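Local coordinates for putative mandelate racemase/muconate lactonizing enzyme (Bordetella bronchiseptica, PDB 3DDM), which probably belongs to the mandelate racemase/muconate lactonizing group of the enolase superfamily, its precise role being unassigned, at residues P307-S319 / V337-A351. The protein carries 1 engineered substitution. Sequence-based numbering, arbitrary orientation.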
ATOM      1  N   PRO A 307      22.093   7.809   5.801  1.00 44.21           N
ATOM      2  CA  PRO A 307      20.841   8.134   5.110  1.00 44.56           C
ATOM      3  C   PRO A 307      21.083   8.698   3.702  1.00 45.12           C
ATOM      4  O   PRO A 307      22.206   9.058   3.339  1.00 43.51           O
ATOM      5  CB  PRO A 307      20.196   9.161   6.044  1.00 43.24           C
ATOM      6  CG  PRO A 307      21.377   9.910   6.572  1.00 42.44           C
ATOM      7  CD  PRO A 307      22.404   8.810   6.842  1.00 43.40           C
ATOM      8  N   HIS A 308      20.024   8.755   2.909  1.00 46.89           N
ATOM      9  CA  HIS A 308      20.103   9.300   1.561  1.00 49.98           C
ATOM     10  C   HIS A 308      18.696   9.659   1.146  1.00 49.05           C
ATOM     11  O   HIS A 308      17.751   8.939   1.451  1.00 50.07           O
ATOM     12  CB  HIS A 308      20.705   8.287   0.565  1.00 54.84           C
ATOM     13  CG  HIS A 308      19.909   7.026   0.412  1.00 60.66           C
ATOM     14  ND1 HIS A 308      18.643   7.004  -0.135  1.00 63.07           N
ATOM     15  CD2 HIS A 308      20.194   5.745   0.752  1.00 62.92           C
ATOM     16  CE1 HIS A 308      18.181   5.765  -0.121  1.00 64.62           C
ATOM     17  NE2 HIS A 308      19.103   4.981   0.412  1.00 63.23           N
ATOM     18  N   TYR A 309      18.549  10.789   0.472  1.00 47.87           N
ATOM     19  CA  TYR A 309      17.237  11.207   0.024  1.00 46.21           C
ATOM     20  C   TYR A 309      17.302  11.572  -1.460  1.00 46.51           C
ATOM     21  O   TYR A 309      18.078  12.448  -1.865  1.00 48.15           O
ATOM     22  CB  TYR A 309      16.737  12.395   0.860  1.00 43.48           C
ATOM     23  CG  TYR A 309      15.269  12.612   0.663  1.00 42.22           C
ATOM     24  CD1 TYR A 309      14.355  11.631   1.049  1.00 42.41           C
ATOM     25  CD2 TYR A 309      14.799  13.696  -0.067  1.00 41.14           C
ATOM     26  CE1 TYR A 309      13.012  11.709   0.687  1.00 41.65           C
ATOM     27  CE2 TYR A 309      13.458  13.789  -0.428  1.00 41.75           C
ATOM     28  CZ  TYR A 309      12.573  12.783  -0.058  1.00 41.57           C
ATOM     29  OH  TYR A 309      11.274  12.811  -0.497  1.00 39.71           O
ATOM     30  N   LEU A 310      16.499  10.889  -2.274  1.00 44.72           N
ATOM     31  CA  LEU A 310      16.486  11.157  -3.706  1.00 44.18           C
ATOM     32  C   LEU A 310      15.243  11.960  -4.128  1.00 43.47           C
ATOM     33  O   LEU A 310      14.858  11.982  -5.298  1.00 43.49           O
ATOM     34  CB  LEU A 310      16.563   9.844  -4.510  1.00 45.04           C
ATOM     35  CG  LEU A 310      17.636   8.756  -4.290  1.00 45.56           C
ATOM     36  CD1 LEU A 310      18.997   9.375  -3.960  1.00 45.84           C
ATOM     37  CD2 LEU A 310      17.196   7.839  -3.163  1.00 47.04           C
ATOM     38  N   GLY A 311      14.615  12.629  -3.172  1.00 42.69           N
ATOM     39  CA  GLY A 311      13.442  13.419  -3.502  1.00 42.50           C
ATOM     40  C   GLY A 311      13.813  14.880  -3.668  1.00 42.60           C
ATOM     41  O   GLY A 311      14.885  15.194  -4.186  1.00 43.46           O
ATOM     42  N   ALA A 312      12.928  15.771  -3.221  1.00 41.17           N
ATOM     43  CA  ALA A 312      13.151  17.208  -3.320  1.00 38.52           C
ATOM     44  C   ALA A 312      14.026  17.713  -2.175  1.00 38.96           C
ATOM     45  O   ALA A 312      14.424  16.945  -1.297  1.00 39.56           O
ATOM     46  CB  ALA A 312      11.812  17.941  -3.335  1.00 37.22           C
ATOM     47  N   GLY A 313      14.299  19.017  -2.183  1.00 37.39           N
ATOM     48  CA  GLY A 313      15.154  19.622  -1.177  1.00 36.86           C
ATOM     49  C   GLY A 313      14.757  19.551   0.287  1.00 36.75           C
ATOM     50  O   GLY A 313      15.615  19.327   1.151  1.00 36.83           O
ATOM     51  N   ILE A 314      13.478  19.748   0.583  1.00 35.42           N
ATOM     52  CA  ILE A 314      13.022  19.718   1.968  1.00 35.24           C
ATOM     53  C   ILE A 314      13.396  18.413   2.661  1.00 35.77           C
ATOM     54  O   ILE A 314      13.954  18.418   3.762  1.00 36.04           O
ATOM     55  CB  ILE A 314      11.492  19.926   2.049  1.00 35.51           C
ATOM     56  CG1 ILE A 314      11.134  21.307   1.491  1.00 38.12           C
ATOM     57  CG2 ILE A 314      11.015  19.836   3.492  1.00 34.20           C
ATOM     58  CD1 ILE A 314      11.742  22.459   2.268  1.00 36.88           C
ATOM     59  N   GLY A 315      13.096  17.294   2.008  1.00 35.57           N
ATOM     60  CA  GLY A 315      13.398  15.998   2.581  1.00 33.16           C
ATOM     61  C   GLY A 315      14.884  15.800   2.737  1.00 33.39           C
ATOM     62  O   GLY A 315      15.337  15.198   3.706  1.00 34.44           O
ATOM     63  N   LEU A 316      15.651  16.299   1.775  1.00 34.39           N
ATOM     64  CA  LEU A 316      17.103  16.171   1.832  1.00 35.54           C
ATOM     65  C   LEU A 316      17.666  16.961   3.014  1.00 36.55           C
ATOM     66  O   LEU A 316      18.526  16.461   3.741  1.00 35.53           O
ATOM     67  CB  LEU A 316      17.750  16.668   0.530  1.00 34.26           C
ATOM     68  CG  LEU A 316      19.277  16.545   0.541  1.00 33.14           C
ATOM     69  CD1 LEU A 316      19.659  15.096   0.775  1.00 33.71           C
ATOM     70  CD2 LEU A 316      19.860  17.050  -0.772  1.00 34.62           C
ATOM     71  N   GLN A 317      17.188  18.195   3.193  1.00 37.37           N
ATOM     72  CA  GLN A 317      17.643  19.029   4.299  1.00 39.10           C
ATOM     73  C   GLN A 317      17.287  18.326   5.609  1.00 40.87           C
ATOM     74  O   GLN A 317      18.093  18.294   6.544  1.00 42.93           O
ATOM     75  CB  GLN A 317      16.992  20.422   4.239  1.00 39.25           C
ATOM     76  CG  GLN A 317      17.499  21.336   3.088  1.00 39.85           C
ATOM     77  CD  GLN A 317      18.791  22.103   3.423  1.00 40.28           C
ATOM     78  OE1 GLN A 317      19.686  22.241   2.580  1.00 36.13           O
ATOM     79  NE2 GLN A 317      18.876  22.620   4.648  1.00 38.63           N
ATOM     80  N   ALA A 318      16.092  17.740   5.666  1.00 40.45           N
ATOM     81  CA  ALA A 318      15.645  17.033   6.862  1.00 40.30           C
ATOM     82  C   ALA A 318      16.599  15.894   7.200  1.00 40.65           C
ATOM     83  O   ALA A 318      16.879  15.637   8.373  1.00 41.94           O
ATOM     84  CB  ALA A 318      14.239  16.488   6.662  1.00 39.64           C
ATOM     85  N   SER A 319      17.097  15.217   6.169  1.00 40.02           N
ATOM     86  CA  SER A 319      18.027  14.106   6.363  1.00 40.18           C
ATOM     87  C   SER A 319      19.397  14.584   6.819  1.00 41.15           C
ATOM     88  O   SER A 319      20.046  13.935   7.644  1.00 42.11           O
ATOM     89  CB  SER A 319      18.171  13.304   5.070  1.00 38.42           C
ATOM     90  OG  SER A 319      16.908  12.811   4.664  1.00 39.17           O
ATOM     91  N   VAL A 337      23.196  12.152  -1.834  1.00 42.15           N
ATOM     92  CA  VAL A 337      22.492  13.171  -2.596  1.00 41.32           C
ATOM     93  C   VAL A 337      22.314  12.678  -4.028  1.00 43.01           C
ATOM     94  O   VAL A 337      23.261  12.152  -4.630  1.00 42.78           O
ATOM     95  CB  VAL A 337      23.295  14.503  -2.610  1.00 41.08           C
ATOM     96  CG1 VAL A 337      22.483  15.605  -3.270  1.00 38.57           C
ATOM     97  CG2 VAL A 337      23.674  14.893  -1.190  1.00 39.62           C
ATOM     98  N   ASP A 338      21.100  12.836  -4.557  1.00 43.41           N
ATOM     99  CA  ASP A 338      20.776  12.427  -5.926  1.00 43.94           C
ATOM    100  C   ASP A 338      21.809  12.987  -6.908  1.00 42.54           C
ATOM    101  O   ASP A 338      22.043  14.192  -6.951  1.00 40.93           O
ATOM    102  CB  ASP A 338      19.391  12.953  -6.307  1.00 47.89           C
ATOM    103  CG  ASP A 338      18.791  12.223  -7.494  1.00 49.72           C
ATOM    104  OD1 ASP A 338      19.555  11.716  -8.349  1.00 49.74           O
ATOM    105  OD2 ASP A 338      17.544  12.168  -7.571  1.00 51.42           O
ATOM    106  N   ALA A 339      22.413  12.121  -7.708  1.00 43.03           N
ATOM    107  CA  ALA A 339      23.432  12.561  -8.656  1.00 45.80           C
ATOM    108  C   ALA A 339      22.880  13.309  -9.865  1.00 47.98           C
ATOM    109  O   ALA A 339      23.561  14.163 -10.433  1.00 49.74           O
ATOM    110  CB  ALA A 339      24.260  11.363  -9.120  1.00 44.49           C
ATOM    111  N   ASN A 340      21.645  12.991 -10.247  1.00 50.62           N
ATOM    112  CA  ASN A 340      20.991  13.597 -11.405  1.00 51.95           C
ATOM    113  C   ASN A 340      20.392  14.962 -11.133  1.00 51.85           C
ATOM    114  O   ASN A 340      20.094  15.293  -9.997  1.00 52.86           O
ATOM    115  CB  ASN A 340      19.910  12.657 -11.934  1.00 54.84           C
ATOM    116  CG  ASN A 340      20.467  11.283 -12.287  1.00 59.31           C
ATOM    117  OD1 ASN A 340      20.751  10.471 -11.402  1.00 60.46           O
ATOM    118  ND2 ASN A 340      20.647  11.027 -13.584  1.00 60.05           N
ATOM    119  N   ASP A 341      20.213  15.751 -12.187  1.00 51.09           N
ATOM    120  CA  ASP A 341      19.659  17.088 -12.044  1.00 49.93           C
ATOM    121  C   ASP A 341      18.181  17.097 -11.690  1.00 48.65           C
ATOM    122  O   ASP A 341      17.383  16.372 -12.284  1.00 49.76           O
ATOM    123  CB  ASP A 341      19.878  17.891 -13.326  1.00 53.36           C
ATOM    124  CG  ASP A 341      21.350  18.124 -13.621  1.00 56.41           C
ATOM    125  OD1 ASP A 341      22.150  18.156 -12.655  1.00 58.04           O
ATOM    126  OD2 ASP A 341      21.702  18.294 -14.813  1.00 57.57           O
ATOM    127  N   ASN A 342      17.824  17.920 -10.709  1.00 46.36           N
ATOM    128  CA  ASN A 342      16.439  18.054 -10.268  1.00 43.33           C
ATOM    129  C   ASN A 342      16.297  19.361  -9.496  1.00 40.93           C
ATOM    130  O   ASN A 342      16.713  19.469  -8.343  1.00 39.32           O
ATOM    131  CB  ASN A 342      16.028  16.863  -9.389  1.00 42.24           C
ATOM    132  CG  ASN A 342      14.563  16.945  -8.900  1.00 41.42           C
ATOM    133  OD1 ASN A 342      14.080  16.023  -8.236  1.00 40.79           O
ATOM    134  ND2 ASN A 342      13.866  18.038  -9.221  1.00 36.70           N
ATOM    135  N   PRO A 343      15.708  20.376 -10.137  1.00 39.29           N
ATOM    136  CA  PRO A 343      15.508  21.683  -9.515  1.00 37.37           C
ATOM    137  C   PRO A 343      14.696  21.591  -8.239  1.00 37.45           C
ATOM    138  O   PRO A 343      14.888  22.392  -7.325  1.00 37.51           O
ATOM    139  CB  PRO A 343      14.793  22.476 -10.601  1.00 37.77           C
ATOM    140  CG  PRO A 343      15.335  21.860 -11.871  1.00 37.11           C
ATOM    141  CD  PRO A 343      15.272  20.390 -11.545  1.00 36.99           C
ATOM    142  N   LEU A 344      13.791  20.614  -8.171  1.00 38.66           N
ATOM    143  CA  LEU A 344      12.967  20.446  -6.980  1.00 38.81           C
ATOM    144  C   LEU A 344      13.845  20.185  -5.765  1.00 39.48           C
ATOM    145  O   LEU A 344      13.453  20.488  -4.630  1.00 40.12           O
ATOM    146  CB  LEU A 344      11.947  19.327  -7.176  1.00 40.23           C
ATOM    147  CG  LEU A 344      10.845  19.662  -8.184  1.00 41.41           C
ATOM    148  CD1 LEU A 344       9.754  18.602  -8.127  1.00 41.10           C
ATOM    149  CD2 LEU A 344      10.254  21.022  -7.866  1.00 39.64           C
ATOM    150  N   ARG A 345      15.036  19.636  -6.006  1.00 39.17           N
ATOM    151  CA  ARG A 345      15.994  19.402  -4.928  1.00 38.58           C
ATOM    152  C   ARG A 345      16.914  20.615  -4.750  1.00 39.01           C
ATOM    153  O   ARG A 345      17.102  21.098  -3.636  1.00 41.15           O
ATOM    154  CB  ARG A 345      16.877  18.196  -5.207  1.00 36.72           C
ATOM    155  CG  ARG A 345      17.940  17.985  -4.124  1.00 37.50           C
ATOM    156  CD  ARG A 345      19.312  17.766  -4.721  1.00 37.99           C
ATOM    157  NE  ARG A 345      19.211  16.874  -5.862  1.00 42.04           N
ATOM    158  CZ  ARG A 345      20.030  16.897  -6.904  1.00 43.85           C
ATOM    159  NH1 ARG A 345      21.036  17.771  -6.953  1.00 45.93           N
ATOM    160  NH2 ARG A 345      19.813  16.072  -7.912  1.00 42.25           N
ATOM    161  N   SER A 346      17.480  21.103  -5.850  1.00 37.56           N
ATOM    162  CA  SER A 346      18.402  22.233  -5.808  1.00 36.96           C
ATOM    163  C   SER A 346      17.805  23.548  -5.330  1.00 36.72           C
ATOM    164  O   SER A 346      18.475  24.324  -4.643  1.00 38.18           O
ATOM    165  CB  SER A 346      19.028  22.452  -7.181  1.00 35.18           C
ATOM    166  OG  SER A 346      19.722  21.293  -7.602  1.00 38.75           O
ATOM    167  N   LEU A 347      16.556  23.807  -5.692  1.00 34.11           N
ATOM    168  CA  LEU A 347      15.922  25.050  -5.297  1.00 32.44           C
ATOM    169  C   LEU A 347      15.507  25.021  -3.824  1.00 33.60           C
ATOM    170  O   LEU A 347      15.105  26.038  -3.269  1.00 35.50           O
ATOM    171  CB  LEU A 347      14.702  25.325  -6.200  1.00 29.72           C
ATOM    172  CG  LEU A 347      14.991  25.533  -7.705  1.00 29.74           C
ATOM    173  CD1 LEU A 347      13.716  25.496  -8.511  1.00 27.09           C
ATOM    174  CD2 LEU A 347      15.706  26.845  -7.937  1.00 26.36           C
ATOM    175  N   LEU A 348      15.625  23.867  -3.176  1.00 33.67           N
ATOM    176  CA  LEU A 348      15.215  23.768  -1.781  1.00 32.93           C
ATOM    177  C   LEU A 348      16.258  23.206  -0.831  1.00 35.41           C
ATOM    178  O   LEU A 348      15.917  22.778   0.268  1.00 37.79           O
ATOM    179  CB  LEU A 348      13.947  22.927  -1.671  1.00 31.21           C
ATOM    180  CG  LEU A 348      12.697  23.504  -2.328  1.00 31.81           C
ATOM    181  CD1 LEU A 348      11.610  22.438  -2.441  1.00 32.49           C
ATOM    182  CD2 LEU A 348      12.221  24.676  -1.508  1.00 31.34           C
ATOM    183  N   SER A 349      17.522  23.192  -1.233  1.00 35.09           N
ATOM    184  CA  SER A 349      18.548  22.680  -0.344  1.00 37.85           C
ATOM    185  C   SER A 349      19.792  23.552  -0.341  1.00 37.95           C
ATOM    186  O   SER A 349      20.807  23.206  -0.945  1.00 38.07           O
ATOM    187  CB  SER A 349      18.908  21.241  -0.717  1.00 39.27           C
ATOM    188  OG  SER A 349      19.180  21.140  -2.099  1.00 47.68           O
ATOM    189  N   PRO A 350      19.721  24.706   0.345  1.00 36.94           N
ATOM    190  CA  PRO A 350      20.830  25.658   0.452  1.00 36.73           C
ATOM    191  C   PRO A 350      22.088  25.123   1.115  1.00 37.27           C
ATOM    192  O   PRO A 350      23.170  25.687   0.944  1.00 39.55           O
ATOM    193  CB  PRO A 350      20.218  26.837   1.217  1.00 35.84           C
ATOM    194  CG  PRO A 350      19.020  26.257   1.901  1.00 38.48           C
ATOM    195  CD  PRO A 350      18.484  25.291   0.882  1.00 37.31           C
ATOM    196  N   ALA A 351      21.963  24.039   1.868  1.00 35.85           N
ATOM    197  CA  ALA A 351      23.132  23.470   2.526  1.00 35.02           C
ATOM    198  C   ALA A 351      24.145  23.026   1.477  1.00 34.54           C
ATOM    199  O   ALA A 351      25.348  22.968   1.732  1.00 34.64           O
ATOM    200  CB  ALA A 351      22.726  22.286   3.403  1.00 31.73           C
TER
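Q317 reaches from helix 313-325 to the chain at 348-351, and its side chain is worth following outward. CB faces the partner segment; with CG beside the backbone N (chi1 -71°), CG comes to 3.5 Å from L348 O. A bend at chi2 turns CD over S349 CA and brings it near A351 CB. At the tip, OE1 accepts a fairly straight bond from A351 N (3.0 Å), the donor tilted 15° from the amide carbonyl plane, while NE2 is taken by L368 O. Both ends of the amide are therefore used, which fixes its rotation.

One helical turn earlier, G313 N gives its hydrogen to L344 O (3.0 Å, 165° at the hydrogen), tying the start of one helix to the short helix 343-346. G313 CA lies against L348 CB, 3.6 Å away. On the side of the helix toward strand 334-338, L316 sends CD2 to V337 CG1 (3.9 Å) and the aliphatic part of R345. Beside L310, D338 OD2 makes a salt bridge with R38, and E56 takes the N-H groups of A312 and G315, both partners from the N-terminal part of the chain. This is a beta-alpha-beta unit of the enolase-type barrel, strand 304-309, helix 313-325 and strand 334-338, with the loop after the second strand folded back against the helix start.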